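Side-chain contacts in methyltransferase FkbM (Methylobacillus flagellatus KT, PDB 2PY6), which probably transfers methyl groups to an unknown acceptor, as expected of an FkbM-family methyltransferase with a Rossmann-like domain: residues Ala31-Phe36 with Asn41-Ile46; Leu58-Phe63 with Asp84-Ser89; Gln145-Arg148 with Leu152-Asn155; Leu194-Thr199 with Glu203-Val208. One frame throughout, in Å; residues are numbered along the deposited sequence.

Overall arrangement
Chemistry follows depth in these four contacts. Contacts 1 and 2 lie at the surface and rest on arginines: in contact 1 a salt bridge with an aliphatic group laid over the guanidinium, in contact 2 a weak bond to a threonine that has a stronger partner nearby. Contacts 3 and 4 are buried. Contact 3 is held by a backbone bond, apolar contacts and a water-mediated link at a helix end, contact 4 by rings and CH-pi contacts between two antiparallel helices. Contacts 1, 3 and 4 adjoin, with R148 of contact 3 reaching the backbone of both others. Contact 2 stands apart, its centre about 28 Å from that of contact 1, and lies beside two other subunits.

Contact 1: Ala31-Phe36 with Asn41-Ile46; sequences AVDPMF and NVREVI
D33 and R43 meet head-on in a salt bridge in which both terminal nitrogens of the arginine converge on a single carboxylate oxygen. NH1 of R43 lies 3.0 Å from OD2 of D33, and NH2 makes the longer, more bent bond to the same atom; both approach from its syn side, although the two flat groups are turned 53° apart. Over one face of the guanidinium sits the selenomethionine M35, its CB 3.3 Å from CZ of R43 and above the middle of the group. A water in the guanidinium plane accepts a hydrogen bond from NH1 of R43 at 2.7 Å. The chain of R43 runs straight to CD and then bends (chi3 65°), which brings its head under M35, while CE of M35 reaches on to CD1 of I46 at 4.3 Å. A leucine in place of R43 would probably leave the D33 carboxylate without its charged mate and M35 CB without the flat group beneath it. D33 itself is positioned by its other oxygen, since OD1 accepts from N of M35 at 3.0 Å. That bond makes an Asx turn, superposed on the type I turn D33-F36 that follows helix 19-32 and faces helix 40-49.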
loop_
_atom_site.group_PDB
_atom_site.type_symbol
_atom_site.label_atom_id
_atom_site.label_comp_id
_atom_site.label_asym_id
_atom_site.label_seq_id
_atom_site.Cartn_x
_atom_site.Cartn_y
_atom_site.Cartn_z
ATOM N N ALA A 31 -42.809 -0.821 -20.488
ATOM C CA ALA A 31 -43.508 -0.226 -21.627
ATOM C C ALA A 31 -44.629 0.716 -21.192
ATOM O O ALA A 31 -44.837 1.753 -21.808
ATOM C CB ALA A 31 -44.057 -1.316 -22.543
ATOM N N VAL A 32 -45.330 0.338 -20.123
ATOM C CA VAL A 32 -46.426 1.112 -19.549
ATOM C C VAL A 32 -46.076 1.927 -18.285
ATOM O O VAL A 32 -46.922 2.668 -17.799
ATOM C CB VAL A 32 -47.675 0.237 -19.265
ATOM C CG1 VAL A 32 -48.147 -0.454 -20.564
ATOM C CG2 VAL A 32 -47.424 -0.760 -18.142
ATOM N N ASP A 33 -44.851 1.816 -17.776
ATOM C CA ASP A 33 -44.429 2.596 -16.617
ATOM C C ASP A 33 -42.951 2.957 -16.744
ATOM O O ASP A 33 -42.089 2.113 -16.467
ATOM C CB ASP A 33 -44.648 1.779 -15.338
ATOM C CG ASP A 33 -44.322 2.548 -14.060
ATOM O OD1 ASP A 33 -43.982 3.754 -14.094
ATOM O OD2 ASP A 33 -44.440 1.912 -12.993
ATOM N N PRO A 34 -42.640 4.219 -17.116
ATOM C CA PRO A 34 -41.244 4.615 -17.217
ATOM C C PRO A 34 -40.465 4.592 -15.887
ATOM O O PRO A 34 -39.234 4.545 -15.885
ATOM C CB PRO A 34 -41.321 6.011 -17.824
ATOM C CG PRO A 34 -42.618 6.465 -17.660
ATOM C CD PRO A 34 -43.536 5.316 -17.485
HETATM N N MSE A 35 -41.179 4.586 -14.763
HETATM C CA MSE A 35 -40.559 4.505 -13.449
HETATM C C MSE A 35 -40.424 3.044 -12.979
HETATM O O MSE A 35 -40.018 2.788 -11.842
HETATM C CB MSE A 35 -41.373 5.349 -12.456
HETATM C CG MSE A 35 -41.428 6.829 -12.823
HETATM SE SE MSE A 35 -39.616 7.569 -12.797
HETATM C CE MSE A 35 -39.399 7.817 -10.843
ATOM N N PHE A 36 -40.716 2.080 -13.866
ATOM C CA PHE A 36 -40.552 0.679 -13.549
ATOM C C PHE A 36 -39.144 0.466 -13.074
ATOM O O PHE A 36 -38.192 0.973 -13.678
ATOM C CB PHE A 36 -40.768 -0.226 -14.762
ATOM C CG PHE A 36 -40.393 -1.690 -14.482
ATOM C CD1 PHE A 36 -41.193 -2.490 -13.654
ATOM C CD2 PHE A 36 -39.261 -2.252 -15.032
ATOM C CE1 PHE A 36 -40.874 -3.799 -13.392
ATOM C CE2 PHE A 36 -38.943 -3.551 -14.795
ATOM C CZ PHE A 36 -39.743 -4.345 -13.960
ATOM N N ASN A 41 -40.426 4.262 -2.562
ATOM C CA ASN A 41 -40.199 5.379 -1.656
ATOM C C ASN A 41 -39.494 6.540 -2.347
ATOM O O ASN A 41 -39.744 7.714 -2.011
ATOM C CB ASN A 41 -39.485 4.934 -0.364
ATOM C CG ASN A 41 -38.129 4.270 -0.604
ATOM O OD1 ASN A 41 -37.742 3.944 -1.740
ATOM N ND2 ASN A 41 -37.399 4.047 0.494
ATOM N N VAL A 42 -38.650 6.221 -3.335
ATOM C CA VAL A 42 -38.000 7.262 -4.128
ATOM C C VAL A 42 -39.003 7.867 -5.098
ATOM O O VAL A 42 -39.017 9.088 -5.286
ATOM C CB VAL A 42 -36.817 6.724 -4.913
ATOM C CG1 VAL A 42 -36.241 7.821 -5.820
ATOM C CG2 VAL A 42 -35.752 6.164 -3.967
ATOM N N ARG A 43 -39.815 7.022 -5.746
ATOM C CA ARG A 43 -40.824 7.541 -6.674
ATOM C C ARG A 43 -41.736 8.539 -5.996
ATOM O O ARG A 43 -42.085 9.559 -6.594
ATOM C CB ARG A 43 -41.691 6.424 -7.240
ATOM C CG ARG A 43 -40.950 5.486 -8.124
ATOM C CD ARG A 43 -41.767 4.359 -8.600
ATOM N NE ARG A 43 -42.839 4.813 -9.458
ATOM C CZ ARG A 43 -43.489 4.032 -10.318
ATOM N NH1 ARG A 43 -43.147 2.778 -10.480
ATOM N NH2 ARG A 43 -44.477 4.531 -11.044
ATOM N N GLU A 44 -42.145 8.236 -4.764
ATOM C CA GLU A 44 -43.048 9.142 -4.050
ATOM C C GLU A 44 -42.370 10.463 -3.683
ATOM O O GLU A 44 -43.019 11.492 -3.688
ATOM C CB GLU A 44 -43.761 8.478 -2.867
ATOM C CG GLU A 44 -43.041 8.382 -1.541
ATOM C CD GLU A 44 -43.983 7.905 -0.425
ATOM O OE1 GLU A 44 -44.785 6.965 -0.684
ATOM O OE2 GLU A 44 -43.932 8.480 0.691
ATOM N N VAL A 45 -41.075 10.448 -3.386
ATOM C CA VAL A 45 -40.360 11.709 -3.148
ATOM C C VAL A 45 -40.289 12.522 -4.456
ATOM O O VAL A 45 -40.679 13.717 -4.483
ATOM C CB VAL A 45 -38.943 11.504 -2.573
ATOM C CG1 VAL A 45 -38.211 12.838 -2.482
ATOM C CG2 VAL A 45 -39.002 10.881 -1.192
ATOM N N ILE A 46 -39.819 11.877 -5.532
ATOM C CA ILE A 46 -39.691 12.536 -6.840
ATOM C C ILE A 46 -41.050 13.111 -7.292
ATOM O O ILE A 46 -41.094 14.243 -7.771
ATOM C CB ILE A 46 -39.032 11.620 -7.923
ATOM C CG1 ILE A 46 -37.568 11.349 -7.571
ATOM C CG2 ILE A 46 -39.066 12.271 -9.306
ATOM C CD1 ILE A 46 -36.895 10.285 -8.448
HETATM O O HOH W 1 -41.472 1.100 -9.174
#

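Contact 2: Leu58-Phe63 with Asp84-Ser89; sequences LGTKGF and DFRYHS
R86 meets T60 by one weak hydrogen bond between two loops, and the loop that carries the arginine shows how such a modest link is held in place. It starts at D84, whose carboxylate is engaged by other partners: OD2 bonds to OG1 of T101, and OD1 to the hydroxyl of Y87 of the second subunit. F85 follows, its backbone N held by D83. Then comes R86, bent at chi3 (68°), which brings NH1 to OG1 of T60 at 3.2 Å with an N-H...O angle of 146°. The threonine oxygen lies at the edge of the guanidinium, near its plane, and CB of T60 is also close, 3.5 Å from NH1 of R86. Each partner has a stronger attachment: OG1 of T60 bonds to D83, and NH2 of R86 forms a salt bridge with E91. Next, Y87 carries on one face of its ring the imidazole atom ND1 of H88, and the H88 ring packs edge-to-face on F128 of the second subunit. S89 closes the type I turn that began at R86: its OG lies 2.8 Å from O of R86 and its N 3.0 Å from the same oxygen, so two donors grip one carbonyl. The two loops follow the neighbouring parallel strands 54-58 and 77-82 of the six-stranded sheet; one runs on to helix 64-68, the other to strand 92-93, and T60 rests against A81 on the strand next door.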
loop_
_atom_site.group_PDB
_atom_site.type_symbol
_atom_site.label_atom_id
_atom_site.label_comp_id
_atom_site.label_asym_id
_atom_site.label_seq_id
_atom_site.Cartn_x
_atom_site.Cartn_y
_atom_site.Cartn_z
ATOM N N LEU A 58 -23.416 8.705 -2.221
ATOM C CA LEU A 58 -22.656 7.843 -1.325
ATOM C C LEU A 58 -21.483 7.301 -2.107
ATOM O O LEU A 58 -21.669 6.618 -3.126
ATOM C CB LEU A 58 -23.510 6.695 -0.794
ATOM C CG LEU A 58 -24.831 7.083 -0.150
ATOM C CD1 LEU A 58 -25.614 5.816 0.254
ATOM C CD2 LEU A 58 -24.602 8.036 1.044
ATOM N N GLY A 59 -20.285 7.601 -1.627
ATOM C CA GLY A 59 -19.040 7.192 -2.278
ATOM C C GLY A 59 -18.480 8.262 -3.199
ATOM O O GLY A 59 -19.227 8.984 -3.835
ATOM N N THR A 60 -17.154 8.372 -3.263
ATOM C CA THR A 60 -16.508 9.362 -4.125
ATOM C C THR A 60 -15.615 8.706 -5.192
ATOM O O THR A 60 -14.901 9.394 -5.912
ATOM C CB THR A 60 -15.668 10.394 -3.327
ATOM O OG1 THR A 60 -14.619 9.740 -2.602
ATOM C CG2 THR A 60 -16.523 11.204 -2.371
ATOM N N LYS A 61 -15.706 7.385 -5.318
ATOM C CA LYS A 61 -14.875 6.618 -6.224
ATOM C C LYS A 61 -15.722 5.775 -7.176
ATOM O O LYS A 61 -15.215 4.775 -7.682
ATOM C CB LYS A 61 -13.944 5.673 -5.421
ATOM C CG LYS A 61 -12.878 6.354 -4.561
ATOM N N GLY A 62 -16.975 6.160 -7.445
ATOM C CA GLY A 62 -17.866 5.325 -8.277
ATOM C C GLY A 62 -18.344 6.034 -9.530
ATOM O O GLY A 62 -17.572 6.727 -10.170
ATOM N N PHE A 63 -19.613 5.848 -9.887
ATOM C CA PHE A 63 -20.227 6.516 -11.044
ATOM C C PHE A 63 -20.792 7.923 -10.690
ATOM O O PHE A 63 -21.502 8.515 -11.490
ATOM C CB PHE A 63 -21.377 5.633 -11.602
ATOM C CG PHE A 63 -20.935 4.403 -12.421
ATOM C CD1 PHE A 63 -19.709 3.757 -12.215
ATOM C CD2 PHE A 63 -21.821 3.839 -13.335
ATOM C CE1 PHE A 63 -19.358 2.629 -12.964
ATOM C CE2 PHE A 63 -21.481 2.709 -14.081
ATOM C CZ PHE A 63 -20.247 2.105 -13.894
ATOM N N ASP A 84 -16.155 8.599 4.562
ATOM C CA ASP A 84 -15.571 8.548 5.917
ATOM C C ASP A 84 -14.040 8.656 5.953
ATOM O O ASP A 84 -13.479 8.948 7.000
ATOM C CB ASP A 84 -15.981 7.250 6.645
ATOM C CG ASP A 84 -17.462 7.208 6.996
ATOM O OD1 ASP A 84 -17.984 8.232 7.475
ATOM O OD2 ASP A 84 -18.099 6.143 6.822
ATOM N N PHE A 85 -13.390 8.416 4.817
ATOM C CA PHE A 85 -11.945 8.473 4.702
ATOM C C PHE A 85 -11.464 9.823 4.212
ATOM O O PHE A 85 -10.275 10.027 4.118
ATOM C CB PHE A 85 -11.488 7.382 3.738
ATOM C CG PHE A 85 -12.057 6.020 4.074
ATOM C CD1 PHE A 85 -11.480 5.275 5.061
ATOM C CD2 PHE A 85 -13.163 5.509 3.415
ATOM C CE1 PHE A 85 -11.944 4.045 5.412
ATOM C CE2 PHE A 85 -13.665 4.268 3.760
ATOM C CZ PHE A 85 -13.041 3.528 4.766
ATOM N N ARG A 86 -12.389 10.734 3.897
ATOM C CA ARG A 86 -12.036 12.063 3.366
ATOM C C ARG A 86 -12.764 13.280 3.973
ATOM O O ARG A 86 -12.452 14.419 3.607
ATOM C CB ARG A 86 -12.340 12.090 1.853
ATOM C CG ARG A 86 -11.486 11.187 1.021
ATOM C CD ARG A 86 -11.886 11.273 -0.454
ATOM N NE ARG A 86 -11.582 12.567 -1.033
ATOM C CZ ARG A 86 -11.928 12.957 -2.253
ATOM N NH1 ARG A 86 -12.624 12.179 -3.054
ATOM N NH2 ARG A 86 -11.591 14.157 -2.653
ATOM N N TYR A 87 -13.695 13.070 4.896
ATOM C CA TYR A 87 -14.547 14.191 5.332
ATOM C C TYR A 87 -13.915 15.301 6.139
ATOM O O TYR A 87 -14.591 16.289 6.401
ATOM C CB TYR A 87 -15.822 13.697 6.007
ATOM C CG TYR A 87 -15.729 13.242 7.429
ATOM C CD1 TYR A 87 -15.311 11.961 7.741
ATOM C CD2 TYR A 87 -16.179 14.055 8.463
ATOM C CE1 TYR A 87 -15.280 11.524 9.026
ATOM C CE2 TYR A 87 -16.156 13.620 9.753
ATOM C CZ TYR A 87 -15.707 12.340 10.028
ATOM O OH TYR A 87 -15.679 11.882 11.311
ATOM N N HIS A 88 -12.645 15.143 6.529
ATOM C CA HIS A 88 -11.891 16.177 7.227
ATOM C C HIS A 88 -10.871 16.882 6.336
ATOM O O HIS A 88 -10.222 17.830 6.774
ATOM C CB HIS A 88 -11.147 15.585 8.449
ATOM C CG HIS A 88 -12.057 15.158 9.550
ATOM N ND1 HIS A 88 -12.188 13.844 9.946
ATOM C CD2 HIS A 88 -12.901 15.881 10.325
ATOM C CE1 HIS A 88 -13.068 13.781 10.927
ATOM N NE2 HIS A 88 -13.516 15.002 11.174
ATOM N N SER A 89 -10.737 16.452 5.083
ATOM C CA SER A 89 -9.733 17.037 4.191
ATOM C C SER A 89 -9.977 18.479 3.760
ATOM O O SER A 89 -9.046 19.155 3.388
ATOM C CB SER A 89 -9.576 16.179 2.952
ATOM O OG SER A 89 -10.778 16.145 2.185
#

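Contact 3: Gln145-Arg148 with Leu152-Asn155; sequences QAVR and LQGN
The end of a helix and the turn that follows it meet here, V147 and L152 being joined where helix 143-149 gives way to loop. N of L152 donates to O of V147 at 2.9 Å and 169°, a nearly straight bond that spans five residues and lies in the carbonyl plane. Beside this bond, CB of L152 comes 4.3 Å from CG1 of V147, while CD1 of L152 approaches the carbonyl of A146. Beyond it the chain folds into a type II turn from L152 to N155, closed by N of N155 on O of L152. G154 holds the third place of that turn with a positive phi, where a side chain would collide with the carbonyl before it. Q153 bends back at chi2 (91°), which carries its amide beside the helix, NE2 being 3.7 Å from CA of R148. A water joins the two residues, 2.6 Å from O of R148 and 2.7 Å from NE2 of Q153. D162 links them again, its OD2 accepting from NE2 of Q153 and making a salt bridge with NE of R148. Helix 143-149 follows strand 140-142, outermost in its sheet within this chain, is tied through NH1 of R148 to L198 O on helix 184-199 and to F36 O in the turn after helix 19-32, and leads through this turn toward helix 164-169.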
loop_
_atom_site.group_PDB
_atom_site.type_symbol
_atom_site.label_atom_id
_atom_site.label_comp_id
_atom_site.label_asym_id
_atom_site.label_seq_id
_atom_site.Cartn_x
_atom_site.Cartn_y
_atom_site.Cartn_z
ATOM N N GLN A 145 -30.693 3.265 -11.733
ATOM C CA GLN A 145 -31.972 3.733 -11.178
ATOM C C GLN A 145 -32.032 5.252 -11.137
ATOM O O GLN A 145 -33.071 5.837 -11.449
ATOM C CB GLN A 145 -32.222 3.158 -9.787
ATOM C CG GLN A 145 -32.425 1.609 -9.769
ATOM C CD GLN A 145 -32.551 1.044 -8.356
ATOM O OE1 GLN A 145 -31.857 1.477 -7.437
ATOM N NE2 GLN A 145 -33.424 0.070 -8.185
ATOM N N ALA A 146 -30.926 5.894 -10.753
ATOM C CA ALA A 146 -30.861 7.355 -10.772
ATOM C C ALA A 146 -31.128 7.894 -12.192
ATOM O O ALA A 146 -31.929 8.818 -12.368
ATOM C CB ALA A 146 -29.494 7.845 -10.308
ATOM N N VAL A 147 -30.429 7.335 -13.192
ATOM C CA VAL A 147 -30.587 7.768 -14.595
ATOM C C VAL A 147 -32.059 7.699 -15.034
ATOM O O VAL A 147 -32.566 8.631 -15.624
ATOM C CB VAL A 147 -29.680 6.989 -15.545
ATOM C CG1 VAL A 147 -30.008 7.291 -17.012
ATOM C CG2 VAL A 147 -28.218 7.319 -15.261
ATOM N N ARG A 148 -32.746 6.614 -14.680
ATOM C CA ARG A 148 -34.128 6.431 -15.046
ATOM C C ARG A 148 -35.088 7.285 -14.239
ATOM O O ARG A 148 -36.021 7.847 -14.797
ATOM C CB ARG A 148 -34.509 4.949 -14.916
ATOM C CG ARG A 148 -35.988 4.638 -15.300
ATOM C CD ARG A 148 -36.224 3.128 -15.272
ATOM N NE ARG A 148 -35.536 2.465 -16.369
ATOM C CZ ARG A 148 -35.487 1.147 -16.523
ATOM N NH1 ARG A 148 -36.123 0.360 -15.677
ATOM N NH2 ARG A 148 -34.849 0.617 -17.562
ATOM N N LEU A 152 -32.617 11.174 -17.034
ATOM C CA LEU A 152 -31.325 11.640 -17.557
ATOM C C LEU A 152 -30.867 10.900 -18.815
ATOM O O LEU A 152 -29.728 11.042 -19.238
ATOM C CB LEU A 152 -30.264 11.532 -16.462
ATOM C CG LEU A 152 -30.476 12.399 -15.216
ATOM C CD1 LEU A 152 -29.463 12.036 -14.141
ATOM C CD2 LEU A 152 -30.407 13.870 -15.572
ATOM N N GLN A 153 -31.748 10.114 -19.417
ATOM C CA GLN A 153 -31.420 9.407 -20.647
ATOM C C GLN A 153 -30.982 10.427 -21.713
ATOM O O GLN A 153 -31.657 11.456 -21.910
ATOM C CB GLN A 153 -32.616 8.617 -21.140
ATOM C CG GLN A 153 -33.085 7.490 -20.232
ATOM C CD GLN A 153 -34.147 7.854 -19.206
ATOM O OE1 GLN A 153 -34.421 9.023 -18.961
ATOM N NE2 GLN A 153 -34.777 6.834 -18.624
ATOM N N GLY A 154 -29.844 10.167 -22.359
ATOM C CA GLY A 154 -29.260 11.079 -23.341
ATOM C C GLY A 154 -28.334 12.169 -22.800
ATOM O O GLY A 154 -27.574 12.778 -23.562
ATOM N N ASN A 155 -28.386 12.437 -21.497
ATOM C CA ASN A 155 -27.537 13.465 -20.863
ATOM C C ASN A 155 -26.378 12.901 -20.048
ATOM O O ASN A 155 -25.647 13.653 -19.389
ATOM C CB ASN A 155 -28.397 14.404 -20.019
ATOM C CG ASN A 155 -29.334 15.201 -20.868
ATOM O OD1 ASN A 155 -30.527 14.910 -20.924
ATOM N ND2 ASN A 155 -28.782 16.151 -21.626
HETATM O O HOH W 2 -36.913 7.643 -17.243
#

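Contact 4: Leu194-Thr199 with Glu203-Val208; sequences LNFHLT and EYYHEV. With EDO (1,2-ethanediol), chain C.
Segments 194-199, the end of helix 184-199, and 203-208 run almost antiparallel, their axes at 168° and 8.6 Å apart, and the backbones come closest at F196 and Y204. The ring of Y204 lies across the first helix, with CB of N195 over the centre of one face, 3.5 Å from the ring centroid and 10° off its normal, a well-formed CH-pi contact. T199 adds OG1 at 3.6 Å from CE2 of Y204. That hydroxyl is fixed by its own helix, bonding to O of N195 at 2.7 Å from above the carbonyl plane, while N of T199 bonds to the same oxygen. With an alanine in place of Y204, N195 CB would probably lose its aromatic partner and a gap would open beside T199. One residue on, F196 and Y205 pair obliquely, modelled too close for their exact spacing to be trusted; CG of F196 stands anti to the backbone N (chi1 163°), which swings the ring toward Y205. H197 stacks against W163 and meets a 1,2-ethanediol, probably from the crystallisation liquor, whose contact with ND1 of H197 is modelled doubtfully short. R218 of the fourth subunit makes a salt bridge with E203. Around the pair, the Y205 ring stacks on H396 of strand 392-396, F23 of helix 19-32 packs on L194 and N195, and I167 of helix 164-169 on H197.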
loop_
_atom_site.group_PDB
_atom_site.type_symbol
_atom_site.label_atom_id
_atom_site.label_comp_id
_atom_site.label_asym_id
_atom_site.label_seq_id
_atom_site.Cartn_x
_atom_site.Cartn_y
_atom_site.Cartn_z
ATOM N N LEU A 194 -30.274 -8.513 -20.605
ATOM C CA LEU A 194 -31.453 -7.762 -20.988
ATOM C C LEU A 194 -32.291 -7.443 -19.754
ATOM O O LEU A 194 -32.850 -6.362 -19.665
ATOM C CB LEU A 194 -32.267 -8.535 -22.006
ATOM C CG LEU A 194 -31.565 -8.947 -23.304
ATOM C CD1 LEU A 194 -32.543 -9.752 -24.153
ATOM C CD2 LEU A 194 -30.987 -7.773 -24.122
ATOM N N ASN A 195 -32.377 -8.364 -18.808
ATOM C CA ASN A 195 -33.087 -8.087 -17.563
ATOM C C ASN A 195 -32.384 -6.993 -16.763
ATOM O O ASN A 195 -33.061 -6.139 -16.213
ATOM C CB ASN A 195 -33.319 -9.342 -16.738
ATOM C CG ASN A 195 -34.347 -10.261 -17.371
ATOM O OD1 ASN A 195 -35.069 -9.847 -18.248
ATOM N ND2 ASN A 195 -34.372 -11.512 -16.965
ATOM N N PHE A 196 -31.047 -6.981 -16.711
ATOM C CA PHE A 196 -30.370 -5.860 -16.043
ATOM C C PHE A 196 -30.797 -4.466 -16.592
ATOM O O PHE A 196 -31.144 -3.559 -15.831
ATOM C CB PHE A 196 -28.865 -5.992 -16.144
ATOM C CG PHE A 196 -28.141 -4.703 -15.838
ATOM C CD1 PHE A 196 -28.103 -4.219 -14.558
ATOM C CD2 PHE A 196 -27.541 -3.966 -16.859
ATOM C CE1 PHE A 196 -27.434 -3.035 -14.288
ATOM C CE2 PHE A 196 -26.885 -2.786 -16.597
ATOM C CZ PHE A 196 -26.815 -2.332 -15.312
ATOM N N HIS A 197 -30.751 -4.318 -17.912
ATOM C CA HIS A 197 -31.160 -3.096 -18.590
ATOM C C HIS A 197 -32.649 -2.781 -18.385
ATOM O O HIS A 197 -33.008 -1.639 -18.200
ATOM C CB HIS A 197 -30.823 -3.138 -20.098
ATOM C CG HIS A 197 -29.351 -3.229 -20.398
ATOM N ND1 HIS A 197 -28.465 -2.212 -20.118
ATOM C CD2 HIS A 197 -28.615 -4.229 -20.944
ATOM C CE1 HIS A 197 -27.242 -2.594 -20.448
ATOM N NE2 HIS A 197 -27.307 -3.814 -20.956
ATOM N N LEU A 198 -33.523 -3.787 -18.403
ATOM C CA LEU A 198 -34.947 -3.518 -18.197
ATOM C C LEU A 198 -35.284 -3.098 -16.753
ATOM O O LEU A 198 -36.153 -2.282 -16.543
ATOM C CB LEU A 198 -35.801 -4.727 -18.587
ATOM C CG LEU A 198 -35.859 -5.090 -20.066
ATOM C CD1 LEU A 198 -36.498 -6.438 -20.258
ATOM C CD2 LEU A 198 -36.583 -4.035 -20.849
ATOM N N THR A 199 -34.579 -3.671 -15.783
ATOM C CA THR A 199 -34.881 -3.481 -14.371
ATOM C C THR A 199 -33.954 -2.610 -13.556
ATOM O O THR A 199 -34.348 -2.204 -12.461
ATOM C CB THR A 199 -34.837 -4.821 -13.636
ATOM O OG1 THR A 199 -33.511 -5.330 -13.665
ATOM C CG2 THR A 199 -35.792 -5.836 -14.278
ATOM N N GLU A 203 -27.847 -7.552 -9.870
ATOM C CA GLU A 203 -27.818 -8.972 -9.501
ATOM C C GLU A 203 -28.075 -9.880 -10.716
ATOM O O GLU A 203 -27.669 -11.046 -10.692
ATOM C CB GLU A 203 -28.791 -9.294 -8.360
ATOM C CG GLU A 203 -28.393 -8.759 -6.978
ATOM C CD GLU A 203 -27.059 -9.319 -6.458
ATOM O OE1 GLU A 203 -26.775 -10.530 -6.608
ATOM O OE2 GLU A 203 -26.294 -8.540 -5.874
ATOM N N TYR A 204 -28.740 -9.367 -11.759
ATOM C CA TYR A 204 -28.915 -10.162 -12.988
ATOM C C TYR A 204 -27.572 -10.577 -13.620
ATOM O O TYR A 204 -27.428 -11.739 -13.983
ATOM C CB TYR A 204 -29.828 -9.479 -14.005
ATOM C CG TYR A 204 -31.260 -9.669 -13.672
ATOM C CD1 TYR A 204 -31.869 -10.888 -13.904
ATOM C CD2 TYR A 204 -32.020 -8.636 -13.118
ATOM C CE1 TYR A 204 -33.188 -11.090 -13.531
ATOM C CE2 TYR A 204 -33.353 -8.814 -12.773
ATOM C CZ TYR A 204 -33.933 -10.038 -12.993
ATOM O OH TYR A 204 -35.249 -10.239 -12.660
ATOM N N TYR A 205 -26.617 -9.652 -13.733
ATOM C CA TYR A 205 -25.255 -9.970 -14.197
ATOM C C TYR A 205 -24.589 -10.968 -13.281
ATOM O O TYR A 205 -23.911 -11.868 -13.745
ATOM C CB TYR A 205 -24.282 -8.752 -14.155
ATOM C CG TYR A 205 -24.501 -7.764 -15.240
ATOM C CD1 TYR A 205 -24.376 -8.158 -16.569
ATOM C CD2 TYR A 205 -24.783 -6.425 -14.970
ATOM C CE1 TYR A 205 -24.555 -7.262 -17.623
ATOM C CE2 TYR A 205 -24.951 -5.516 -16.019
ATOM C CZ TYR A 205 -24.838 -5.950 -17.358
ATOM O OH TYR A 205 -25.020 -5.096 -18.452
ATOM N N HIS A 206 -24.749 -10.761 -11.973
ATOM C CA HIS A 206 -24.081 -11.593 -11.005
ATOM C C HIS A 206 -24.432 -13.071 -11.087
ATOM O O HIS A 206 -23.583 -13.898 -10.803
ATOM C CB HIS A 206 -24.235 -11.057 -9.574
ATOM C CG HIS A 206 -23.799 -9.643 -9.403
ATOM N ND1 HIS A 206 -22.679 -9.130 -10.019
ATOM C CD2 HIS A 206 -24.288 -8.646 -8.626
ATOM C CE1 HIS A 206 -22.519 -7.870 -9.659
ATOM N NE2 HIS A 206 -23.481 -7.554 -8.810
ATOM N N GLU A 207 -25.648 -13.397 -11.523
ATOM C CA GLU A 207 -26.087 -14.782 -11.636
ATOM C C GLU A 207 -25.360 -15.538 -12.731
ATOM O O GLU A 207 -25.254 -16.753 -12.677
ATOM C CB GLU A 207 -27.608 -14.859 -11.960
ATOM C CG GLU A 207 -28.547 -14.439 -10.875
ATOM C CD GLU A 207 -28.669 -15.379 -9.675
ATOM O OE1 GLU A 207 -28.017 -16.444 -9.553
ATOM O OE2 GLU A 207 -29.439 -14.999 -8.800
ATOM N N VAL A 208 -24.879 -14.824 -13.734
ATOM C CA VAL A 208 -24.244 -15.458 -14.892
ATOM C C VAL A 208 -22.758 -15.110 -15.145
ATOM O O VAL A 208 -22.097 -15.788 -15.903
ATOM C CB VAL A 208 -25.035 -15.115 -16.193
ATOM C CG1 VAL A 208 -26.472 -15.616 -16.097
ATOM C CG2 VAL A 208 -25.003 -13.588 -16.512
HETATM C C1 EDO C . -30.838 0.552 -17.541
HETATM O O1 EDO C . -31.070 -0.044 -16.295
HETATM C C2 EDO C . -29.370 0.422 -17.939
HETATM O O2 EDO C . -29.268 0.014 -19.313
#